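Local coordinates for transcriptional regulator, AsnC family (Agrobacterium tumefaciens str. C58, PDB 3I4P), which probably regulates transcription by binding specific DNA sequences through a winged helix-turn-helix domain joined to an Lrp/AsnC-type effector-binding domain, at residues L9-E14 with T145-L149; N60-T64 with R107-D112; E88-V92 with F119-M123. All blocks are in the same frame, centred on the assembly; numbering follows the deposited sequence.

How the contacts relate
Contact 1 fastens the C-terminal tail to the DNA-binding domain, whereas contacts 2 and 3 share the Lrp/AsnC domain, their centres about 12 Å apart. Contact 1 is only partly buried: a glutamine amide reads the backbone of the C-terminal tail, and waters thread between its polar groups. Contacts 2 and 3 are buried. Contact 2 joins neighbouring strands through backbone bonds and a lysine-to-carbonyl hydrogen bond; contact 3 sets a helix against a turn through aromatic packing and one salt bridge. They meet where Val108, on strand 104-110, packs on Phe119 and Val109 N lies 3.2 Å from Glu91 O, a probable hydrogen bond. All three also touch the second subunit.

Contact 1: L9-E14 with T145-L149; sequences LRILQE and TELPL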
loop_
_atom_site.group_PDB
_atom_site.type_symbol
_atom_site.label_atom_id
_atom_site.label_comp_id
_atom_site.label_asym_id
_atom_site.label_seq_id
_atom_site.Cartn_x
_atom_site.Cartn_y
_atom_site.Cartn_z
ATOM N N LEU A 9 12.975 -1.040 42.593
ATOM C CA LEU A 9 12.437 -0.414 41.376
ATOM C C LEU A 9 11.107 -0.995 40.919
ATOM O O LEU A 9 10.238 -0.270 40.401
ATOM C CB LEU A 9 13.449 -0.487 40.226
ATOM C CG LEU A 9 14.740 0.313 40.423
ATOM C CD1 LEU A 9 15.734 0.039 39.281
ATOM C CD2 LEU A 9 14.461 1.806 40.626
ATOM N N ARG A 10 10.930 -2.292 41.108
ATOM C CA ARG A 10 9.682 -2.936 40.690
ATOM C C ARG A 10 8.471 -2.381 41.454
ATOM O O ARG A 10 7.370 -2.226 40.887
ATOM C CB ARG A 10 9.818 -4.428 40.878
ATOM C CG ARG A 10 8.607 -5.274 40.540
ATOM C CD ARG A 10 9.115 -6.782 40.412
ATOM N NE ARG A 10 9.793 -6.990 39.114
ATOM C CZ ARG A 10 10.898 -7.704 38.891
ATOM N NH1 ARG A 10 11.537 -8.337 39.894
ATOM N NH2 ARG A 10 11.370 -7.808 37.640
ATOM N N ILE A 11 8.686 -2.075 42.734
ATOM C CA ILE A 11 7.648 -1.482 43.551
ATOM C C ILE A 11 7.532 0.022 43.215
ATOM O O ILE A 11 6.427 0.520 43.034
ATOM C CB ILE A 11 7.897 -1.691 45.048
ATOM C CG1 ILE A 11 7.937 -3.203 45.356
ATOM C CG2 ILE A 11 6.818 -0.954 45.882
ATOM C CD1 ILE A 11 8.474 -3.571 46.719
ATOM N N LEU A 12 8.663 0.718 43.109
ATOM C CA LEU A 12 8.648 2.176 42.881
ATOM C C LEU A 12 7.902 2.544 41.583
ATOM O O LEU A 12 7.129 3.475 41.571
ATOM C CB LEU A 12 10.070 2.779 42.930
ATOM C CG LEU A 12 10.720 2.899 44.323
ATOM C CD1 LEU A 12 12.086 3.536 44.211
ATOM C CD2 LEU A 12 9.859 3.704 45.308
ATOM N N GLN A 13 8.076 1.755 40.535
ATOM C CA GLN A 13 7.377 1.953 39.261
ATOM C C GLN A 13 5.867 1.750 39.366
ATOM O O GLN A 13 5.118 2.228 38.506
ATOM C CB GLN A 13 7.896 0.967 38.208
ATOM C CG GLN A 13 9.267 1.238 37.702
ATOM C CD GLN A 13 9.524 0.499 36.387
ATOM O OE1 GLN A 13 9.875 1.124 35.376
ATOM N NE2 GLN A 13 9.282 -0.817 36.375
ATOM N N GLU A 14 5.444 0.985 40.367
ATOM C CA GLU A 14 4.020 0.720 40.620
ATOM C C GLU A 14 3.381 1.759 41.555
ATOM O O GLU A 14 2.210 2.072 41.428
ATOM C CB GLU A 14 3.815 -0.690 41.213
ATOM C CG GLU A 14 3.923 -1.827 40.203
ATOM C CD GLU A 14 4.234 -3.212 40.827
ATOM O OE1 GLU A 14 4.390 -3.286 42.070
ATOM O OE2 GLU A 14 4.349 -4.215 40.058
ATOM N N THR A 145 3.542 2.839 32.602
ATOM C CA THR A 145 4.823 3.562 32.643
ATOM C C THR A 145 5.935 2.685 33.245
ATOM O O THR A 145 7.095 3.084 33.311
ATOM C CB THR A 145 4.624 4.865 33.499
ATOM O OG1 THR A 145 4.327 4.510 34.862
ATOM C CG2 THR A 145 3.470 5.696 32.919
ATOM N N GLU A 146 5.549 1.487 33.691
ATOM C CA GLU A 146 6.479 0.420 34.134
ATOM C C GLU A 146 7.246 -0.169 32.957
ATOM O O GLU A 146 6.666 -0.699 32.003
ATOM C CB GLU A 146 5.724 -0.708 34.841
ATOM C CG GLU A 146 5.037 -0.240 36.118
ATOM C CD GLU A 146 3.987 -1.196 36.649
ATOM O OE1 GLU A 146 4.083 -2.412 36.359
ATOM O OE2 GLU A 146 3.071 -0.757 37.376
ATOM N N LEU A 147 8.559 -0.068 33.036
ATOM C CA LEU A 147 9.446 -0.753 32.122
ATOM C C LEU A 147 9.633 -2.227 32.548
ATOM O O LEU A 147 9.546 -2.558 33.719
ATOM C CB LEU A 147 10.798 -0.018 32.047
ATOM C CG LEU A 147 10.720 1.458 31.563
ATOM C CD1 LEU A 147 12.090 2.124 31.628
ATOM C CD2 LEU A 147 10.086 1.570 30.131
ATOM N N PRO A 148 9.908 -3.119 31.573
ATOM C CA PRO A 148 10.320 -4.495 31.933
ATOM C C PRO A 148 11.683 -4.457 32.600
ATOM O O PRO A 148 12.583 -3.729 32.136
ATOM C CB PRO A 148 10.373 -5.218 30.568
ATOM C CG PRO A 148 10.575 -4.119 29.530
ATOM C CD PRO A 148 9.872 -2.894 30.101
ATOM N N LEU A 149 11.838 -5.184 33.710
ATOM C CA LEU A 149 13.045 -5.087 34.505
ATOM C C LEU A 149 13.900 -6.359 34.374
ATOM O O LEU A 149 14.989 -6.445 34.966
ATOM C CB LEU A 149 12.707 -4.736 35.968
ATOM C CG LEU A 149 11.966 -3.402 36.177
ATOM C CD1 LEU A 149 11.579 -3.210 37.634
ATOM C CD2 LEU A 149 12.805 -2.243 35.702
HETATM O O HOH W 1 6.356 3.738 36.404
HETATM O O HOH W 2 9.263 3.553 34.576
HETATM O O HOH W 3 2.386 1.751 37.546
HETATM O O HOH W 4 2.880 -4.516 37.726
#
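The first helix of the winged helix-turn-helix domain, residues 3-12, meets the C-terminal tail here, with the side-chain amide of Gln13 laid against the backbone of Leu147. The two bonds differ in geometry. Gln13 NE2 donates to Leu147 O over 3.2 Å in an almost straight line (177°), the oxygen lying in the amide plane of Gln13 and receiving the proton on a lone pair. In return Leu147 N gives its proton to Gln13 OE1 at 2.9 Å, but from above the carbonyl plane. Together they fix the rotation of the amide, and a water bridging Gln13 OE1 and Thr145 O adds a further grip. Gln13 reaches the tail because its chain runs extended beyond CG (chi2 -162°). Beside it, Leu149 CD1 packs 3.6 Å from Arg10 CA and also touches Leu9 CB, while the Arg10 side chain runs antiparallel alongside Leu149, NH2 near its CB. On the outer side Glu14 CG lies 3.1 Å from Glu146 OE2. The two carboxylates are turned 64° apart, and one water donates to both Glu14 OE2 and Glu146 OE1, which probably eases their like charges. Arg49 of the second subunit is a weak, long partner of Glu146. The Gln13 amide thus pairs with both N-H and C=O of one residue, joining the C-terminal tail to the end of the first helix of the winged helix-turn-helix domain.

Contact 2: N60-T64 with R107-D112; sequences NTKVT and RVVVPD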
loop_
_atom_site.group_PDB
_atom_site.type_symbol
_atom_site.label_atom_id
_atom_site.label_comp_id
_atom_site.label_asym_id
_atom_site.label_seq_id
_atom_site.Cartn_x
_atom_site.Cartn_y
_atom_site.Cartn_z
ATOM N N ASN A 60 -10.598 14.778 30.659
ATOM C CA ASN A 60 -11.177 15.052 29.324
ATOM C C ASN A 60 -10.181 14.958 28.155
ATOM O O ASN A 60 -10.214 15.758 27.217
ATOM C CB ASN A 60 -11.919 16.408 29.324
ATOM C CG ASN A 60 -12.908 16.538 28.172
ATOM O OD1 ASN A 60 -13.456 15.540 27.682
ATOM N ND2 ASN A 60 -13.132 17.771 27.726
ATOM N N THR A 61 -9.312 13.965 28.216
ATOM C CA THR A 61 -8.381 13.663 27.121
ATOM C C THR A 61 -8.465 12.178 26.723
ATOM O O THR A 61 -7.429 11.500 26.586
ATOM C CB THR A 61 -6.952 14.027 27.518
ATOM O OG1 THR A 61 -6.521 13.136 28.533
ATOM C CG2 THR A 61 -6.889 15.454 28.056
ATOM N N LYS A 62 -9.693 11.689 26.506
ATOM C CA LYS A 62 -9.963 10.235 26.380
ATOM C C LYS A 62 -9.666 9.626 25.019
ATOM O O LYS A 62 -9.654 8.401 24.900
ATOM C CB LYS A 62 -11.420 9.894 26.762
ATOM C CG LYS A 62 -12.464 10.271 25.716
ATOM C CD LYS A 62 -13.929 10.275 26.260
ATOM C CE LYS A 62 -14.948 10.821 25.197
ATOM N NZ LYS A 62 -14.877 12.333 24.866
ATOM N N VAL A 63 -9.470 10.455 23.988
ATOM C CA VAL A 63 -9.175 9.938 22.634
ATOM C C VAL A 63 -7.657 9.979 22.414
ATOM O O VAL A 63 -6.991 10.967 22.724
ATOM C CB VAL A 63 -9.931 10.704 21.517
ATOM C CG1 VAL A 63 -9.425 10.264 20.109
ATOM C CG2 VAL A 63 -11.465 10.518 21.658
ATOM N N THR A 64 -7.123 8.866 21.931
ATOM C CA THR A 64 -5.752 8.760 21.454
ATOM C C THR A 64 -5.751 8.680 19.918
ATOM O O THR A 64 -6.484 7.914 19.315
ATOM C CB THR A 64 -5.044 7.480 22.008
ATOM O OG1 THR A 64 -4.932 7.574 23.429
ATOM C CG2 THR A 64 -3.673 7.325 21.422
ATOM N N ARG A 107 1.970 10.138 19.291
ATOM C CA ARG A 107 0.739 9.840 20.028
ATOM C C ARG A 107 0.175 11.117 20.615
ATOM O O ARG A 107 0.876 11.840 21.344
ATOM C CB ARG A 107 0.967 8.868 21.172
ATOM C CG ARG A 107 -0.327 8.404 21.765
ATOM C CD ARG A 107 -0.198 7.167 22.662
ATOM N NE ARG A 107 0.231 7.510 24.011
ATOM C CZ ARG A 107 -0.540 7.911 25.032
ATOM N NH1 ARG A 107 0.032 8.178 26.197
ATOM N NH2 ARG A 107 -1.841 8.068 24.926
ATOM N N VAL A 108 -1.084 11.376 20.283
ATOM C CA VAL A 108 -1.774 12.628 20.614
ATOM C C VAL A 108 -2.999 12.259 21.426
ATOM O O VAL A 108 -3.669 11.272 21.121
ATOM C CB VAL A 108 -2.185 13.422 19.299
ATOM C CG1 VAL A 108 -3.166 14.597 19.591
ATOM C CG2 VAL A 108 -0.916 13.892 18.535
ATOM N N VAL A 109 -3.273 13.031 22.472
ATOM C CA VAL A 109 -4.499 12.846 23.279
ATOM C C VAL A 109 -5.361 14.151 23.271
ATOM O O VAL A 109 -4.851 15.283 23.379
ATOM C CB VAL A 109 -4.176 12.327 24.724
ATOM C CG1 VAL A 109 -3.441 10.926 24.664
ATOM C CG2 VAL A 109 -3.339 13.322 25.468
ATOM N N VAL A 110 -6.674 13.944 23.129
ATOM C CA VAL A 110 -7.674 14.996 22.979
ATOM C C VAL A 110 -9.012 14.395 23.471
ATOM O O VAL A 110 -9.123 13.166 23.617
ATOM C CB VAL A 110 -7.789 15.499 21.488
ATOM C CG1 VAL A 110 -6.568 16.339 21.085
ATOM C CG2 VAL A 110 -8.010 14.345 20.511
ATOM N N PRO A 111 -10.036 15.252 23.723
ATOM C CA PRO A 111 -11.369 14.722 24.119
ATOM C C PRO A 111 -12.176 14.088 22.980
ATOM O O PRO A 111 -12.969 13.168 23.223
ATOM C CB PRO A 111 -12.103 15.959 24.650
ATOM C CG PRO A 111 -11.391 17.128 23.996
ATOM C CD PRO A 111 -9.950 16.710 23.909
ATOM N N ASP A 112 -11.984 14.576 21.759
ATOM C CA ASP A 112 -12.857 14.191 20.633
ATOM C C ASP A 112 -12.238 14.528 19.271
ATOM O O ASP A 112 -11.184 15.168 19.213
ATOM C CB ASP A 112 -14.262 14.814 20.774
ATOM C CG ASP A 112 -14.244 16.336 20.991
ATOM O OD1 ASP A 112 -13.344 17.047 20.487
ATOM O OD2 ASP A 112 -15.179 16.829 21.676
#
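The Asn60 side chain runs crosswise to Pro111, its amide against CB, with Asn60 OD1 coming within 3.3 Å of Pro111 CB; its ND2 is bonded to Tyr151 O of the second subunit. Next along, Lys62 bends at its last torsion (chi4 -70°) and brings NZ to 2.7 Å from Pro111 O, tilted 24° from the carbonyl plane. Beyond Lys62 the strands pair antiparallel. Val63 N donates to Val110 O at 2.8 Å, almost in line with the C=O bond, and Val110 N returns a 3.0 Å bond to Val63 O. Because Lys62 and Val63 both face Val110, a classic beta bulge opens strand 63-70, an inner strand of the sheet. One residue further, the non-hydrogen-bonded pair Thr64 and Val109 lie side by side, and Thr64 CG2 rests 3.5 Å from Arg107 CG. The Arg107 guanidinium turns its edge to Thr64 OG1, while Arg107 NE is salt-bridged to Glu94. Val110 leads through Pro111 to Asp112, which caps helix 113-126 through Ala115 N. The lysine ammonium donates a hydrogen bond to Pro111 O, so a charged side chain, in addition to the backbone bonds, holds the bulged strand start to the strand-to-helix turn.

Contact 3: E88-V92 with F119-M123; sequences EFPEV and FYKRM
Glu91 OE2 is gripped from two sides of the subunit boundary: Arg122 NH2 forms a 2.9 Å salt bridge with it, and Tyr151 OH of the second subunit is hydrogen-bonded to the same oxygen. The carboxylate meets the guanidinium at its edge, the two planes 33° apart, and a bend in the Glu91 chain (chi2 88°) brings it there. Glu91 OE1, buried beside Phe119 CD1 at 3.7 Å, has no polar partner in the model. The positive charge of Arg122 would be expected to favour the ionised carboxylate. Phe119 turns its edge to the face of Phe89 in a T-shaped pair, with ring planes at 84° and centroids 5.4 Å apart. This is the seat of helix 113-126 on the type I turn from Phe89 to Val92, which leads from helix 76-88 into strand 92-98 of the Lrp/AsnC domain. The tip of the Phe89 ring reaches the helix backbone, CZ standing 3.6 Å from Met123 CA, a selenomethionine. Val92 CG2 meets Phe119 crosswise, 3.6 Å from its CZ. Met123 and Val92 also pack on Leu106, and the Met123 side chain lies about 4 Å from that of Val132, a calcium-binding residue, though no calcium is bound to this chain.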
loop_
_atom_site.group_PDB
_atom_site.type_symbol
_atom_site.label_atom_id
_atom_site.label_comp_id
_atom_site.label_asym_id
_atom_site.label_seq_id
_atom_site.Cartn_x
_atom_site.Cartn_y
_atom_site.Cartn_z
ATOM N N GLU A 88 6.648 20.919 21.699
ATOM C CA GLU A 88 6.057 21.906 22.599
ATOM C C GLU A 88 4.556 21.636 22.803
ATOM O O GLU A 88 4.008 22.069 23.804
ATOM C CB GLU A 88 6.297 23.360 22.124
ATOM C CG GLU A 88 7.739 23.910 22.348
ATOM C CD GLU A 88 8.091 25.125 21.416
ATOM O OE1 GLU A 88 7.213 26.003 21.191
ATOM O OE2 GLU A 88 9.243 25.201 20.891
ATOM N N PHE A 89 3.896 20.942 21.877
ATOM C CA PHE A 89 2.446 20.775 21.984
ATOM C C PHE A 89 2.184 19.870 23.157
ATOM O O PHE A 89 2.728 18.745 23.218
ATOM C CB PHE A 89 1.800 20.191 20.715
ATOM C CG PHE A 89 1.747 21.148 19.560
ATOM C CD1 PHE A 89 0.683 22.048 19.432
ATOM C CD2 PHE A 89 2.750 21.152 18.599
ATOM C CE1 PHE A 89 0.644 22.943 18.377
ATOM C CE2 PHE A 89 2.721 22.051 17.528
ATOM C CZ PHE A 89 1.673 22.954 17.423
ATOM N N PRO A 90 1.352 20.344 24.099
ATOM C CA PRO A 90 1.028 19.507 25.271
ATOM C C PRO A 90 0.233 18.229 24.929
ATOM O O PRO A 90 0.334 17.235 25.648
ATOM C CB PRO A 90 0.227 20.438 26.174
ATOM C CG PRO A 90 0.088 21.754 25.451
ATOM C CD PRO A 90 0.695 21.667 24.116
ATOM N N GLU A 91 -0.508 18.258 23.817
ATOM C CA GLU A 91 -1.226 17.114 23.337
ATOM C C GLU A 91 -0.319 16.056 22.733
ATOM O O GLU A 91 -0.771 14.949 22.586
ATOM C CB GLU A 91 -2.281 17.466 22.272
ATOM C CG GLU A 91 -3.321 18.436 22.738
ATOM C CD GLU A 91 -2.926 19.909 22.523
ATOM O OE1 GLU A 91 -1.754 20.214 22.179
ATOM O OE2 GLU A 91 -3.815 20.769 22.726
ATOM N N VAL A 92 0.916 16.378 22.361
ATOM C CA VAL A 92 1.800 15.356 21.791
ATOM C C VAL A 92 2.501 14.708 22.983
ATOM O O VAL A 92 3.424 15.298 23.595
ATOM C CB VAL A 92 2.829 15.942 20.804
ATOM C CG1 VAL A 92 3.810 14.847 20.317
ATOM C CG2 VAL A 92 2.098 16.685 19.681
ATOM N N PHE A 119 -6.361 20.727 16.852
ATOM C CA PHE A 119 -4.952 20.530 17.233
ATOM C C PHE A 119 -4.104 20.466 15.954
ATOM O O PHE A 119 -3.097 21.164 15.813
ATOM C CB PHE A 119 -4.741 19.246 18.069
ATOM C CG PHE A 119 -3.331 18.678 17.939
ATOM C CD1 PHE A 119 -2.271 19.246 18.635
ATOM C CD2 PHE A 119 -3.062 17.627 17.054
ATOM C CE1 PHE A 119 -0.960 18.775 18.466
ATOM C CE2 PHE A 119 -1.756 17.137 16.882
ATOM C CZ PHE A 119 -0.703 17.703 17.593
ATOM N N TYR A 120 -4.538 19.583 15.045
ATOM C CA TYR A 120 -3.977 19.421 13.719
ATOM C C TYR A 120 -3.819 20.744 12.970
ATOM O O TYR A 120 -2.796 20.931 12.351
ATOM C CB TYR A 120 -4.855 18.478 12.886
ATOM C CG TYR A 120 -4.287 18.204 11.528
ATOM C CD1 TYR A 120 -3.405 17.154 11.341
ATOM C CD2 TYR A 120 -4.626 19.003 10.417
ATOM C CE1 TYR A 120 -2.849 16.893 10.099
ATOM C CE2 TYR A 120 -4.085 18.740 9.147
ATOM C CZ TYR A 120 -3.177 17.682 9.012
ATOM O OH TYR A 120 -2.599 17.362 7.807
ATOM N N LYS A 121 -4.826 21.625 13.003
ATOM C CA LYS A 121 -4.695 22.947 12.360
ATOM C C LYS A 121 -3.599 23.789 12.994
ATOM O O LYS A 121 -2.922 24.526 12.274
ATOM C CB LYS A 121 -5.968 23.807 12.402
ATOM C CG LYS A 121 -7.281 23.215 11.878
ATOM C CD LYS A 121 -7.298 22.955 10.392
ATOM C CE LYS A 121 -8.686 23.331 9.786
ATOM N NZ LYS A 121 -9.812 23.242 10.760
ATOM N N ARG A 122 -3.459 23.732 14.319
ATOM C CA ARG A 122 -2.401 24.487 14.985
ATOM C C ARG A 122 -1.030 23.921 14.642
ATOM O O ARG A 122 -0.114 24.676 14.360
ATOM C CB ARG A 122 -2.581 24.549 16.508
ATOM C CG ARG A 122 -3.778 25.363 16.973
ATOM C CD ARG A 122 -3.867 25.537 18.506
ATOM N NE ARG A 122 -3.658 24.288 19.263
ATOM C CZ ARG A 122 -4.628 23.452 19.671
ATOM N NH1 ARG A 122 -5.931 23.684 19.414
ATOM N NH2 ARG A 122 -4.289 22.343 20.331
HETATM N N MSE A 123 -0.908 22.602 14.624
HETATM C CA MSE A 123 0.352 21.916 14.288
HETATM C C MSE A 123 0.819 22.270 12.891
HETATM O O MSE A 123 1.990 22.627 12.683
HETATM C CB MSE A 123 0.225 20.378 14.384
HETATM C CG MSE A 123 1.590 19.635 14.240
HETATM SE SE MSE A 123 1.522 17.693 14.322
HETATM C CE MSE A 123 0.656 17.368 12.645
#